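Local coordinates for oxidoreductase, NAD-binding/iron-sulfur cluster-binding protein (Nitratireductor pacificus pht-3B, PDB 6ZXU) that probably removes halogens reductively from organic substrates in a catabolic pathway, carrying cobalamin and two [4Fe-4S] clusters for the reaction, at residues A[28-34]-A[600-606]; A[38-42]-A[111-115]; A[148-153]-A[168-172]; A[305-310]-A[400-404]. All coordinates share one frame; numbering follows the deposited sequence.

Contact 1 of 4, residues A[28-34]-A[600-606]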
loop_
_atom_site.group_PDB
_atom_site.type_symbol
_atom_site.label_atom_id
_atom_site.label_comp_id
_atom_site.label_asym_id
_atom_site.label_seq_id
_atom_site.Cartn_x
_atom_site.Cartn_y
_atom_site.Cartn_z
ATOM N N MET A 28 11.364 -11.355 -14.012
ATOM C CA MET A 28 9.897 -11.496 -13.829
ATOM C C MET A 28 9.482 -12.929 -14.169
ATOM O O MET A 28 10.217 -13.703 -14.812
ATOM C CB MET A 28 9.039 -10.504 -14.662
ATOM C CG MET A 28 9.367 -10.656 -16.105
ATOM S SD MET A 28 10.756 -9.669 -16.605
ATOM C CE MET A 28 10.491 -9.320 -18.451
ATOM N N ARG A 29 8.265 -13.264 -13.771
ATOM C CA ARG A 29 7.715 -14.609 -13.949
ATOM C C ARG A 29 7.342 -14.861 -15.336
ATOM O O ARG A 29 6.809 -13.997 -15.985
ATOM C CB ARG A 29 6.464 -14.778 -13.089
ATOM C CG ARG A 29 6.797 -14.790 -11.607
ATOM C CD ARG A 29 5.558 -15.087 -10.800
ATOM N NE ARG A 29 4.710 -13.928 -10.612
ATOM C CZ ARG A 29 3.528 -13.771 -11.189
ATOM N NH1 ARG A 29 3.017 -14.691 -12.000
ATOM N NH2 ARG A 29 2.831 -12.660 -10.923
ATOM N N LEU A 30 7.564 -16.100 -15.800
ATOM C CA LEU A 30 7.053 -16.541 -17.046
ATOM C C LEU A 30 5.638 -16.952 -17.040
ATOM O O LEU A 30 4.959 -16.838 -18.061
ATOM C CB LEU A 30 7.886 -17.720 -17.595
ATOM C CG LEU A 30 9.131 -17.441 -18.446
ATOM C CD1 LEU A 30 9.916 -18.729 -18.714
ATOM C CD2 LEU A 30 8.690 -16.861 -19.776
ATOM N N TYR A 31 5.158 -17.498 -15.931
ATOM C CA TYR A 31 3.854 -18.127 -15.915
ATOM C C TYR A 31 2.924 -17.336 -15.027
ATOM O O TYR A 31 3.366 -16.841 -13.984
ATOM C CB TYR A 31 3.996 -19.611 -15.462
ATOM C CG TYR A 31 4.912 -20.369 -16.395
ATOM C CD1 TYR A 31 4.497 -20.679 -17.665
ATOM C CD2 TYR A 31 6.234 -20.676 -16.043
ATOM C CE1 TYR A 31 5.375 -21.295 -18.568
ATOM C CE2 TYR A 31 7.088 -21.342 -16.905
ATOM C CZ TYR A 31 6.680 -21.615 -18.184
ATOM O OH TYR A 31 7.520 -22.256 -19.134
ATOM N N SER A 32 1.660 -17.208 -15.439
ATOM C CA SER A 32 0.646 -16.491 -14.705
ATOM C C SER A 32 0.230 -17.239 -13.487
ATOM O O SER A 32 0.181 -18.483 -13.448
ATOM C CB SER A 32 -0.572 -16.261 -15.545
ATOM O OG SER A 32 -1.595 -15.594 -14.873
ATOM N N ASN A 33 -0.112 -16.498 -12.463
ATOM C CA ASN A 33 -0.700 -17.127 -11.281
ATOM C C ASN A 33 -2.227 -17.018 -11.249
ATOM O O ASN A 33 -2.850 -17.198 -10.196
ATOM C CB ASN A 33 -0.110 -16.545 -10.012
ATOM C CG ASN A 33 -0.429 -15.059 -9.841
ATOM O OD1 ASN A 33 -1.430 -14.531 -10.351
ATOM N ND2 ASN A 33 0.398 -14.392 -9.080
ATOM N N ARG A 34 -2.840 -16.791 -12.402
ATOM C CA ARG A 34 -4.279 -16.500 -12.423
ATOM C C ARG A 34 -5.136 -17.653 -11.898
ATOM O O ARG A 34 -6.253 -17.433 -11.518
ATOM C CB ARG A 34 -4.745 -16.095 -13.801
ATOM C CG ARG A 34 -4.650 -17.170 -14.848
ATOM C CD ARG A 34 -5.316 -16.747 -16.142
ATOM N NE ARG A 34 -4.526 -15.695 -16.780
ATOM C CZ ARG A 34 -3.503 -15.884 -17.638
ATOM N NH1 ARG A 34 -3.108 -17.109 -18.022
ATOM N NH2 ARG A 34 -2.859 -14.822 -18.120
ATOM N N GLU A 600 -0.655 -8.019 -14.475
ATOM C CA GLU A 600 0.144 -8.968 -13.750
ATOM C C GLU A 600 1.652 -8.729 -13.992
ATOM O O GLU A 600 2.068 -8.306 -15.069
ATOM C CB GLU A 600 -0.266 -10.438 -14.114
ATOM C CG GLU A 600 0.156 -11.421 -13.002
ATOM C CD GLU A 600 -0.106 -12.910 -13.321
ATOM O OE1 GLU A 600 -0.906 -13.209 -14.218
ATOM O OE2 GLU A 600 0.512 -13.779 -12.665
ATOM N N ASP A 601 2.469 -9.078 -13.004
ATOM C CA ASP A 601 3.973 -8.943 -13.085
ATOM C C ASP A 601 4.639 -10.181 -13.776
ATOM O O ASP A 601 5.373 -10.950 -13.144
ATOM C CB ASP A 601 4.510 -8.682 -11.655
ATOM C CG ASP A 601 6.023 -8.362 -11.588
ATOM O OD1 ASP A 601 6.582 -7.703 -12.543
ATOM O OD2 ASP A 601 6.637 -8.814 -10.565
ATOM N N THR A 602 4.269 -10.392 -15.037
ATOM C CA THR A 602 4.772 -11.481 -15.866
ATOM C C THR A 602 5.502 -10.918 -17.088
ATOM O O THR A 602 5.538 -9.733 -17.310
ATOM C CB THR A 602 3.670 -12.388 -16.405
ATOM O OG1 THR A 602 2.781 -11.617 -17.218
ATOM C CG2 THR A 602 2.919 -13.001 -15.273
ATOM N N VAL A 603 6.180 -11.783 -17.804
ATOM C CA VAL A 603 6.864 -11.412 -19.016
ATOM C C VAL A 603 5.914 -10.752 -20.002
ATOM O O VAL A 603 6.220 -9.659 -20.498
ATOM C CB VAL A 603 7.592 -12.637 -19.641
ATOM C CG1 VAL A 603 8.182 -12.289 -20.989
ATOM C CG2 VAL A 603 8.740 -13.060 -18.750
ATOM N N GLU A 604 4.753 -11.314 -20.242
ATOM C CA GLU A 604 3.880 -10.664 -21.230
ATOM C C GLU A 604 3.294 -9.351 -20.726
ATOM O O GLU A 604 3.042 -8.453 -21.524
ATOM C CB GLU A 604 2.729 -11.555 -21.743
ATOM C CG GLU A 604 1.466 -11.351 -20.976
ATOM C CD GLU A 604 0.121 -11.839 -21.621
ATOM O OE1 GLU A 604 0.029 -12.308 -22.799
ATOM O OE2 GLU A 604 -0.876 -11.715 -20.860
ATOM N N GLY A 605 2.980 -9.276 -19.418
ATOM C CA GLY A 605 2.471 -8.087 -18.854
ATOM C C GLY A 605 3.476 -6.956 -18.930
ATOM O O GLY A 605 3.128 -5.846 -19.349
ATOM N N ARG A 606 4.740 -7.236 -18.620
ATOM C CA ARG A 606 5.745 -6.254 -18.758
ATOM C C ARG A 606 5.927 -5.815 -20.194
ATOM O O ARG A 606 6.157 -4.656 -20.480
ATOM C CB ARG A 606 7.023 -6.757 -18.134
ATOM C CG ARG A 606 8.142 -5.711 -18.157
ATOM C CD ARG A 606 7.817 -4.516 -17.172
ATOM N NE ARG A 606 7.842 -5.063 -15.795
ATOM C CZ ARG A 606 8.948 -5.220 -15.080
ATOM N NH1 ARG A 606 10.151 -4.932 -15.585
ATOM N NH2 ARG A 606 8.834 -5.743 -13.898
HETATM O O HOH W 1 7.487 -11.401 -11.325
HETATM O O HOH W 2 4.299 -14.215 -19.322
#
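E600 reaches toward R29 on an extended side chain, with CG turned opposite its own backbone N (chi1 -158°). R29 meets it with a chain bent at chi3 (-80°), which brings the guanidinium across the end of the glutamate. NH1 and NH2 of R29 both bind OE2 of E600 end-on, NH1 at 2.7 Å from OE2, and this oxygen lies in the guanidinium plane. D601 O sits over one guanidinium face.

The backbone N of N33 adds a bond to OE2 of E600 at 2.8 Å, using the syn lone pair. S32 OG donates to OE1 of E600 at 2.6 Å. Four bonds thus hold the carboxylate and fix its rotation, and they would probably favour its ionised form. With alanine in place of E600, R29 would probably lose its close carboxylate, and N33 N and S32 OG their acceptor. S32 OG also accepts from R34 N, an ST turn.

Further along, V603 N donates to R29 O at 2.9 Å. V603 CG2 packs on M28 CG at 3.6 Å and on L30 CD2 at 3.9 Å. One water joins R29 N to D601 O, and another joins L30 O to E604 N. T602 OG1 accepts from G605 N at 3.2 Å. T602 is the N-cap, just ahead of helix 603-614, and is tied to the N-terminal loop by a single beta bridge with R29.

Contact 2 of 4, residues A[38-42]-A[111-115]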
loop_
_atom_site.group_PDB
_atom_site.type_symbol
_atom_site.label_atom_id
_atom_site.label_comp_id
_atom_site.label_asym_id
_atom_site.label_seq_id
_atom_site.Cartn_x
_atom_site.Cartn_y
_atom_site.Cartn_z
ATOM N N ASN A 38 -5.088 -17.491 -3.435
ATOM C CA ASN A 38 -4.188 -16.675 -2.645
ATOM C C ASN A 38 -3.626 -17.351 -1.424
ATOM O O ASN A 38 -2.559 -16.992 -0.963
ATOM C CB ASN A 38 -4.857 -15.395 -2.223
ATOM C CG ASN A 38 -5.058 -14.445 -3.348
ATOM O OD1 ASN A 38 -5.927 -14.643 -4.203
ATOM N ND2 ASN A 38 -4.384 -13.331 -3.276
ATOM N N HIS A 39 -4.340 -18.321 -0.864
ATOM C CA HIS A 39 -3.833 -18.977 0.359
ATOM C C HIS A 39 -2.593 -19.795 0.141
ATOM O O HIS A 39 -1.897 -20.124 1.118
ATOM C CB HIS A 39 -4.886 -19.806 1.028
ATOM C CG HIS A 39 -5.308 -20.990 0.254
ATOM N ND1 HIS A 39 -6.368 -20.969 -0.616
ATOM C CD2 HIS A 39 -4.845 -22.256 0.257
ATOM C CE1 HIS A 39 -6.508 -22.161 -1.172
ATOM N NE2 HIS A 39 -5.604 -22.960 -0.635
ATOM N N LEU A 40 -2.262 -20.083 -1.118
ATOM C CA LEU A 40 -1.049 -20.774 -1.425
ATOM C C LEU A 40 0.186 -19.918 -1.362
ATOM O O LEU A 40 1.288 -20.425 -1.275
ATOM C CB LEU A 40 -1.180 -21.444 -2.841
ATOM C CG LEU A 40 -2.271 -22.511 -2.959
ATOM C CD1 LEU A 40 -2.288 -23.192 -4.300
ATOM C CD2 LEU A 40 -2.138 -23.594 -1.895
ATOM N N GLY A 41 -0.002 -18.604 -1.443
ATOM C CA GLY A 41 1.086 -17.651 -1.436
ATOM C C GLY A 41 1.936 -17.644 -2.729
ATOM O O GLY A 41 1.667 -18.390 -3.705
ATOM N N PRO A 42 3.038 -16.880 -2.695
ATOM C CA PRO A 42 3.907 -16.752 -3.875
ATOM C C PRO A 42 4.989 -17.799 -4.006
ATOM O O PRO A 42 5.597 -17.864 -5.059
ATOM C CB PRO A 42 4.493 -15.377 -3.669
ATOM C CG PRO A 42 4.626 -15.233 -2.194
ATOM C CD PRO A 42 3.435 -15.951 -1.614
ATOM N N LYS A 111 -4.739 -17.649 6.050
ATOM C CA LYS A 111 -3.466 -17.685 5.318
ATOM C C LYS A 111 -3.401 -16.656 4.201
ATOM O O LYS A 111 -2.439 -15.982 4.063
ATOM C CB LYS A 111 -3.244 -19.062 4.697
ATOM C CG LYS A 111 -2.846 -20.128 5.677
ATOM C CD LYS A 111 -2.749 -21.458 4.885
ATOM C CE LYS A 111 -1.653 -22.286 5.457
ATOM N NZ LYS A 111 -1.686 -23.577 4.699
ATOM N N ALA A 112 -4.491 -16.498 3.471
ATOM C CA ALA A 112 -4.590 -15.473 2.439
ATOM C C ALA A 112 -4.507 -14.062 3.034
ATOM O O ALA A 112 -3.910 -13.156 2.426
ATOM C CB ALA A 112 -5.886 -15.630 1.660
ATOM N N SER A 113 -4.977 -13.902 4.241
ATOM C CA SER A 113 -4.884 -12.631 4.957
ATOM C C SER A 113 -3.467 -12.321 5.277
ATOM O O SER A 113 -3.074 -11.157 5.162
ATOM C CB SER A 113 -5.739 -12.626 6.244
ATOM O OG SER A 113 -7.109 -12.842 5.998
ATOM N N ALA A 114 -2.693 -13.303 5.752
ATOM C CA ALA A 114 -1.325 -13.075 6.083
ATOM C C ALA A 114 -0.465 -12.718 4.868
ATOM O O ALA A 114 0.382 -11.839 4.934
ATOM C CB ALA A 114 -0.776 -14.259 6.817
ATOM N N TYR A 115 -0.695 -13.392 3.744
ATOM C CA TYR A 115 0.019 -13.138 2.524
ATOM C C TYR A 115 -0.362 -11.739 1.992
ATOM O O TYR A 115 0.498 -11.035 1.496
ATOM C CB TYR A 115 -0.291 -14.228 1.448
ATOM C CG TYR A 115 0.433 -15.535 1.714
ATOM C CD1 TYR A 115 1.807 -15.549 1.856
ATOM C CD2 TYR A 115 -0.234 -16.718 1.855
ATOM C CE1 TYR A 115 2.504 -16.706 2.079
ATOM C CE2 TYR A 115 0.458 -17.880 2.099
ATOM C CZ TYR A 115 1.804 -17.890 2.199
ATOM O OH TYR A 115 2.515 -19.020 2.376
HETATM O O HOH W 3 0.667 -21.099 2.193
HETATM O O HOH W 4 3.979 -19.208 -0.223
#
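Y115 turns one ring face to G41 CA, a CH-pi contact between helix 103-116 and G41, just after the 3-10 turn 38-40 of the N-terminal loop. G41 CA stands 3.5 Å from the centroid of the Y115 ring and 9° off its normal, so it lies over the middle of the face. Two torsions of Y115 place the ring. CG is opposite the carbonyl carbon (chi1 -76°), which sends the ring out against the loop, and chi2 (-55°) turns its face to G41. A beta carbon at G41 would run into the ring, and the positive phi there also suits glycine.

The rest of the ring is met by backbone and proline. H39 O lies at the ring edge, 3.4 Å from CE2 of Y115. P42 CD approaches CD1 of Y115 at 3.9 Å, with the two side chains crossing at a slant. A leucine in place of Y115 would probably lose the flat surface facing G41 and leave two waters and V122 N without their hydroxyl partner.

One turn back, the contact is made by beta carbons. N38 CB meets A112 CB at 4.0 Å, and H39 CB meets K111 CB at 4.1 Å. H39 CG sits between its own backbone N and carbonyl carbon. K111 carries its charge onward on a chain bent at chi3, and NZ forms a salt bridge with D246. N38 also touches helix 432-437.

The hydroxyl finishes the contact through two waters. Y115 OH is 2.8 Å from the water that donates to H39 O, and 3.0 Å from the one that donates to L40 O.

Contact 3 of 4, residues A[148-153]-A[168-172]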
loop_
_atom_site.group_PDB
_atom_site.type_symbol
_atom_site.label_atom_id
_atom_site.label_comp_id
_atom_site.label_asym_id
_atom_site.label_seq_id
_atom_site.Cartn_x
_atom_site.Cartn_y
_atom_site.Cartn_z
ATOM N N VAL A 148 8.517 -13.633 8.111
ATOM C CA VAL A 148 8.853 -12.536 7.198
ATOM C C VAL A 148 10.332 -12.636 6.903
ATOM O O VAL A 148 11.165 -12.618 7.813
ATOM C CB VAL A 148 8.459 -11.151 7.831
ATOM C CG1 VAL A 148 9.010 -9.958 7.010
ATOM C CG2 VAL A 148 6.982 -11.060 7.971
ATOM N N GLN A 149 10.713 -12.603 5.644
ATOM C CA GLN A 149 12.135 -12.613 5.280
ATOM C C GLN A 149 12.865 -11.329 5.641
ATOM O O GLN A 149 12.311 -10.251 5.607
ATOM C CB GLN A 149 12.293 -12.893 3.753
ATOM C CG GLN A 149 13.739 -13.208 3.412
ATOM C CD GLN A 149 14.010 -13.807 2.036
ATOM O OE1 GLN A 149 15.059 -14.425 1.814
ATOM N NE2 GLN A 149 13.130 -13.571 1.113
ATOM N N PHE A 150 14.128 -11.457 6.023
ATOM C CA PHE A 150 14.985 -10.320 6.223
ATOM C C PHE A 150 14.976 -9.479 4.989
ATOM O O PHE A 150 14.911 -10.004 3.879
ATOM C CB PHE A 150 16.463 -10.770 6.451
ATOM C CG PHE A 150 16.802 -11.099 7.877
ATOM C CD1 PHE A 150 15.848 -11.333 8.791
ATOM C CD2 PHE A 150 18.131 -11.238 8.257
ATOM C CE1 PHE A 150 16.159 -11.676 10.100
ATOM C CE2 PHE A 150 18.454 -11.571 9.558
ATOM C CZ PHE A 150 17.454 -11.809 10.489
ATOM N N GLY A 151 15.136 -8.174 5.184
ATOM C CA GLY A 151 15.333 -7.254 4.049
ATOM C C GLY A 151 16.696 -7.395 3.424
ATOM O O GLY A 151 17.675 -7.756 4.085
ATOM N N ARG A 152 16.786 -7.038 2.144
ATOM C CA ARG A 152 18.071 -6.832 1.507
ATOM C C ARG A 152 18.779 -5.618 2.119
ATOM O O ARG A 152 18.136 -4.612 2.460
ATOM C CB ARG A 152 17.914 -6.539 0.022
ATOM C CG ARG A 152 17.504 -7.712 -0.829
ATOM C CD ARG A 152 17.446 -7.306 -2.314
ATOM N NE ARG A 152 18.744 -6.909 -2.778
ATOM C CZ ARG A 152 18.983 -6.049 -3.782
ATOM N NH1 ARG A 152 18.003 -5.526 -4.481
ATOM N NH2 ARG A 152 20.214 -5.710 -4.067
ATOM N N GLU A 153 20.082 -5.713 2.278
ATOM C CA GLU A 153 20.836 -4.590 2.821
ATOM C C GLU A 153 21.806 -4.060 1.746
ATOM O O GLU A 153 22.173 -4.759 0.824
ATOM C CB GLU A 153 21.625 -5.000 4.059
ATOM C CG GLU A 153 20.812 -5.732 5.126
ATOM C CD GLU A 153 21.640 -6.026 6.425
ATOM O OE1 GLU A 153 22.771 -5.453 6.538
ATOM O OE2 GLU A 153 21.167 -6.772 7.363
ATOM N N ASN A 168 18.414 -5.912 11.006
ATOM C CA ASN A 168 17.464 -6.700 10.236
ATOM C C ASN A 168 16.503 -7.487 11.077
ATOM O O ASN A 168 15.306 -7.527 10.815
ATOM C CB ASN A 168 18.224 -7.590 9.266
ATOM C CG ASN A 168 17.583 -7.631 7.900
ATOM O OD1 ASN A 168 16.356 -7.538 7.758
ATOM N ND2 ASN A 168 18.384 -7.728 6.904
ATOM N N ALA A 169 16.973 -8.037 12.167
ATOM C CA ALA A 169 16.086 -8.790 13.052
ATOM C C ALA A 169 15.088 -7.920 13.725
ATOM O O ALA A 169 13.929 -8.272 13.852
ATOM C CB ALA A 169 16.904 -9.530 14.095
ATOM N N ALA A 170 15.498 -6.731 14.114
ATOM C CA ALA A 170 14.546 -5.729 14.689
ATOM C C ALA A 170 13.574 -5.129 13.658
ATOM O O ALA A 170 12.402 -5.005 13.901
ATOM C CB ALA A 170 15.323 -4.608 15.363
ATOM N N ARG A 171 14.084 -4.811 12.475
ATOM C CA ARG A 171 13.256 -4.420 11.336
ATOM C C ARG A 171 12.218 -5.513 11.006
ATOM O O ARG A 171 11.040 -5.251 10.860
ATOM C CB ARG A 171 14.168 -4.135 10.143
ATOM C CG ARG A 171 13.512 -3.860 8.783
ATOM C CD ARG A 171 13.472 -5.161 8.029
ATOM N NE ARG A 171 13.100 -5.119 6.632
ATOM C CZ ARG A 171 12.559 -6.147 6.015
ATOM N NH1 ARG A 171 12.397 -7.307 6.629
ATOM N NH2 ARG A 171 12.261 -6.059 4.741
ATOM N N THR A 172 12.678 -6.731 10.881
ATOM C CA THR A 172 11.783 -7.820 10.553
ATOM C C THR A 172 10.861 -8.180 11.738
ATOM O O THR A 172 9.682 -8.468 11.528
ATOM C CB THR A 172 12.599 -8.983 10.060
ATOM O OG1 THR A 172 13.512 -8.539 9.032
ATOM C CG2 THR A 172 11.691 -10.062 9.531
#
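The F150 ring and the N168 amide are stacked, their planes 18° apart. N168 CB lies over the same ring at 4.0 Å from the F150 centroid, 20° off the normal. The R171 guanidinium has G151 N over one face. At its edge are T172 CB, in the plane, and Q149 O, somewhat tilted from it.

The N168 amide answers the backbone of G151 at both ends. N168 OD1 accepts from G151 N at 2.9 Å on a lone pair in the carbonyl plane. N168 ND2 donates to G151 O at 2.9 Å, nearly straight at 169°. The second hydrogen of ND2 serves OE2 of E153 at 3.0 Å. N168 chi1 lies away from the staggered values, consistent with an amide held by three bonds.

R171 NH1 donates to Q149 O at 3.1 Å and to OG1 of T172 at 2.9 Å. The same hydroxyl of T172 donates to N168 O at 2.7 Å. The backbone N of T172 reaches that oxygen from the other face of the carbonyl plane. R171 also makes a bond to Y389 O and a cation-pi contact with the Y389 ring. V148 CG1 and T172 CG2 pack at 3.7 Å.

Strand 142-149 belongs to a four-stranded antiparallel sheet, and its end is joined here to the first turn of helix 168-190. D64 receives bonds from N168 N and A169 N at that helix start. The chemistry implies a fixed strand exit: backbone polar groups that leave the sheet find amide and guanidinium partners, while the T172 hydroxyl links R171 to N168 O.

Contact 4 of 4, residues A[305-310]-A[400-404]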
loop_
_atom_site.group_PDB
_atom_site.type_symbol
_atom_site.label_atom_id
_atom_site.label_comp_id
_atom_site.label_asym_id
_atom_site.label_seq_id
_atom_site.Cartn_x
_atom_site.Cartn_y
_atom_site.Cartn_z
ATOM N N ARG A 305 3.168 27.508 -11.557
ATOM C CA ARG A 305 3.307 27.638 -10.124
ATOM C C ARG A 305 2.813 28.971 -9.593
ATOM O O ARG A 305 2.192 29.032 -8.504
ATOM C CB ARG A 305 4.737 27.475 -9.717
ATOM C CG ARG A 305 5.256 26.072 -9.881
ATOM C CD ARG A 305 6.759 26.081 -9.778
ATOM N NE ARG A 305 7.222 24.746 -9.609
ATOM C CZ ARG A 305 7.238 23.847 -10.583
ATOM N NH1 ARG A 305 6.784 24.119 -11.810
ATOM N NH2 ARG A 305 7.650 22.642 -10.285
ATOM N N GLN A 306 3.013 30.062 -10.347
ATOM C CA GLN A 306 2.547 31.359 -9.853
ATOM C C GLN A 306 1.042 31.469 -9.811
ATOM O O GLN A 306 0.530 32.358 -9.158
ATOM C CB GLN A 306 3.121 32.506 -10.674
ATOM C CG GLN A 306 4.570 32.688 -10.424
ATOM C CD GLN A 306 5.113 33.895 -11.215
ATOM O OE1 GLN A 306 5.476 33.762 -12.360
ATOM N NE2 GLN A 306 5.016 35.024 -10.649
ATOM N N GLU A 307 0.310 30.548 -10.444
ATOM C CA GLU A 307 -1.136 30.609 -10.433
ATOM C C GLU A 307 -1.795 29.533 -9.519
ATOM O O GLU A 307 -3.005 29.405 -9.511
ATOM C CB GLU A 307 -1.653 30.471 -11.832
ATOM C CG GLU A 307 -1.220 31.636 -12.724
ATOM C CD GLU A 307 -1.695 31.538 -14.218
ATOM O OE1 GLU A 307 -1.084 32.197 -15.162
ATOM O OE2 GLU A 307 -2.675 30.760 -14.483
ATOM N N ILE A 308 -0.999 28.752 -8.807
ATOM C CA ILE A 308 -1.548 27.700 -7.974
ATOM C C ILE A 308 -1.847 28.267 -6.573
ATOM O O ILE A 308 -0.929 28.596 -5.871
ATOM C CB ILE A 308 -0.593 26.493 -7.860
ATOM C CG1 ILE A 308 -0.334 25.852 -9.188
ATOM C CG2 ILE A 308 -1.192 25.490 -6.907
ATOM C CD1 ILE A 308 0.769 24.803 -9.195
ATOM N N GLN A 309 -3.098 28.312 -6.181
ATOM C CA GLN A 309 -3.447 28.734 -4.838
ATOM C C GLN A 309 -3.424 27.558 -3.889
ATOM O O GLN A 309 -3.750 26.424 -4.261
ATOM C CB GLN A 309 -4.807 29.323 -4.776
ATOM C CG GLN A 309 -4.997 30.591 -5.508
ATOM C CD GLN A 309 -6.507 31.007 -5.473
ATOM O OE1 GLN A 309 -7.117 31.279 -6.503
ATOM N NE2 GLN A 309 -7.097 31.022 -4.302
ATOM N N ARG A 310 -2.976 27.803 -2.660
ATOM C CA ARG A 310 -3.009 26.813 -1.582
ATOM C C ARG A 310 -4.474 26.708 -1.022
ATOM O O ARG A 310 -5.236 27.655 -1.062
ATOM C CB ARG A 310 -1.971 27.143 -0.501
ATOM C CG ARG A 310 -0.562 26.891 -0.963
ATOM C CD ARG A 310 0.461 27.440 -0.013
ATOM N NE ARG A 310 0.404 26.771 1.282
ATOM C CZ ARG A 310 1.116 27.117 2.328
ATOM N NH1 ARG A 310 1.886 28.164 2.265
ATOM N NH2 ARG A 310 0.978 26.499 3.471
ATOM N N ALA A 400 9.985 20.100 -1.715
ATOM C CA ALA A 400 8.656 20.350 -1.140
ATOM C C ALA A 400 8.316 21.808 -1.348
ATOM O O ALA A 400 8.625 22.659 -0.517
ATOM C CB ALA A 400 8.642 20.002 0.355
ATOM N N GLU A 401 7.692 22.113 -2.454
ATOM C CA GLU A 401 7.389 23.468 -2.786
ATOM C C GLU A 401 6.246 23.996 -1.961
ATOM O O GLU A 401 5.417 23.240 -1.476
ATOM C CB GLU A 401 7.160 23.588 -4.259
ATOM C CG GLU A 401 8.327 23.042 -5.052
ATOM C CD GLU A 401 8.161 23.222 -6.548
ATOM O OE1 GLU A 401 7.796 24.347 -6.961
ATOM O OE2 GLU A 401 8.387 22.234 -7.329
ATOM N N PRO A 402 6.220 25.301 -1.690
ATOM C CA PRO A 402 5.222 25.812 -0.737
ATOM C C PRO A 402 3.813 25.544 -1.152
ATOM O O PRO A 402 2.949 25.270 -0.292
ATOM C CB PRO A 402 5.513 27.365 -0.657
ATOM C CG PRO A 402 6.970 27.407 -1.024
ATOM C CD PRO A 402 7.215 26.350 -2.054
ATOM N N TRP A 403 3.560 25.545 -2.450
ATOM C CA TRP A 403 2.194 25.347 -2.893
ATOM C C TRP A 403 1.735 23.867 -2.698
ATOM O O TRP A 403 0.579 23.584 -3.001
ATOM C CB TRP A 403 2.028 25.766 -4.379
ATOM C CG TRP A 403 3.058 25.190 -5.293
ATOM C CD1 TRP A 403 4.289 25.707 -5.576
ATOM C CD2 TRP A 403 2.968 23.985 -6.024
ATOM N NE1 TRP A 403 4.945 24.891 -6.457
ATOM C CE2 TRP A 403 4.142 23.820 -6.712
ATOM C CE3 TRP A 403 1.977 22.983 -6.143
ATOM C CZ2 TRP A 403 4.358 22.736 -7.565
ATOM C CZ3 TRP A 403 2.195 21.953 -6.978
ATOM C CH2 TRP A 403 3.373 21.831 -7.686
ATOM N N MET A 404 2.643 22.963 -2.318
ATOM C CA MET A 404 2.303 21.528 -2.057
ATOM C C MET A 404 1.762 21.335 -0.596
ATOM O O MET A 404 1.156 20.321 -0.295
ATOM C CB MET A 404 3.522 20.645 -2.228
ATOM C CG MET A 404 4.087 20.613 -3.647
ATOM S SD MET A 404 5.563 19.605 -3.664
ATOM C CE MET A 404 5.970 19.602 -5.403
HETATM O O HOH W 5 -2.059 23.931 -3.421
#
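E401 meets R305 in a side-on salt bridge. The R305 chain runs extended from CG to NE, which carries the guanidinium past the indole to E401. R305 NE donates to OE1 of E401 at 2.7 Å, and R305 NH2 donates to OE2 of E401 at 3.1 Å. Each bond uses a syn lone pair, and the guanidinium and carboxylate planes are 11° apart, nearly coplanar. OE1 of E401 also accepts from W403 NE1 at 2.9 Å, from above the carboxylate plane.

P402 O lies over one face of the R310 guanidinium and 3.3 Å from CD of R310. The R310 nitrogens bond onward, to the carbonyls of Y405, Y406 and I416.

W403 is gripped on both faces. I308 CD1 is 3.9 Å from the centroid of its six-membered ring, 16° off the normal, and M404 CG lies on the opposite face. R305 CG approaches NE1 of W403 at 3.6 Å. W403 O shares a water with Q309 O. W403 belongs to the cobalamin pocket, and the packing probably helps hold it there.

The segment leads from strand 394-399 toward strand 422-429. Helix 486-492 borders it: P488 touches W403 and M404, and M492 touches M404 and R305.

Contacts 1 and 2 are consecutive holds on the N-terminal chain, with centres about 18 Å apart. The first ties it to helix 603-614, the second to helix 103-116. Contact 3 lies about 20 Å from contact 2 between centres, and their nearest atoms are about 7 Å apart. Contact 4 is remote, about 39 to 43 Å from the others by centres, and on the opposite side of the chain's centre from contact 2. It alone reaches the cofactor: the W403 side chain is about 4 Å from cobalamin. Contacts 1 to 3 lie away from the annotated sites, although the E600 side chain in contact 1 is about 9 Å from a sodium ion.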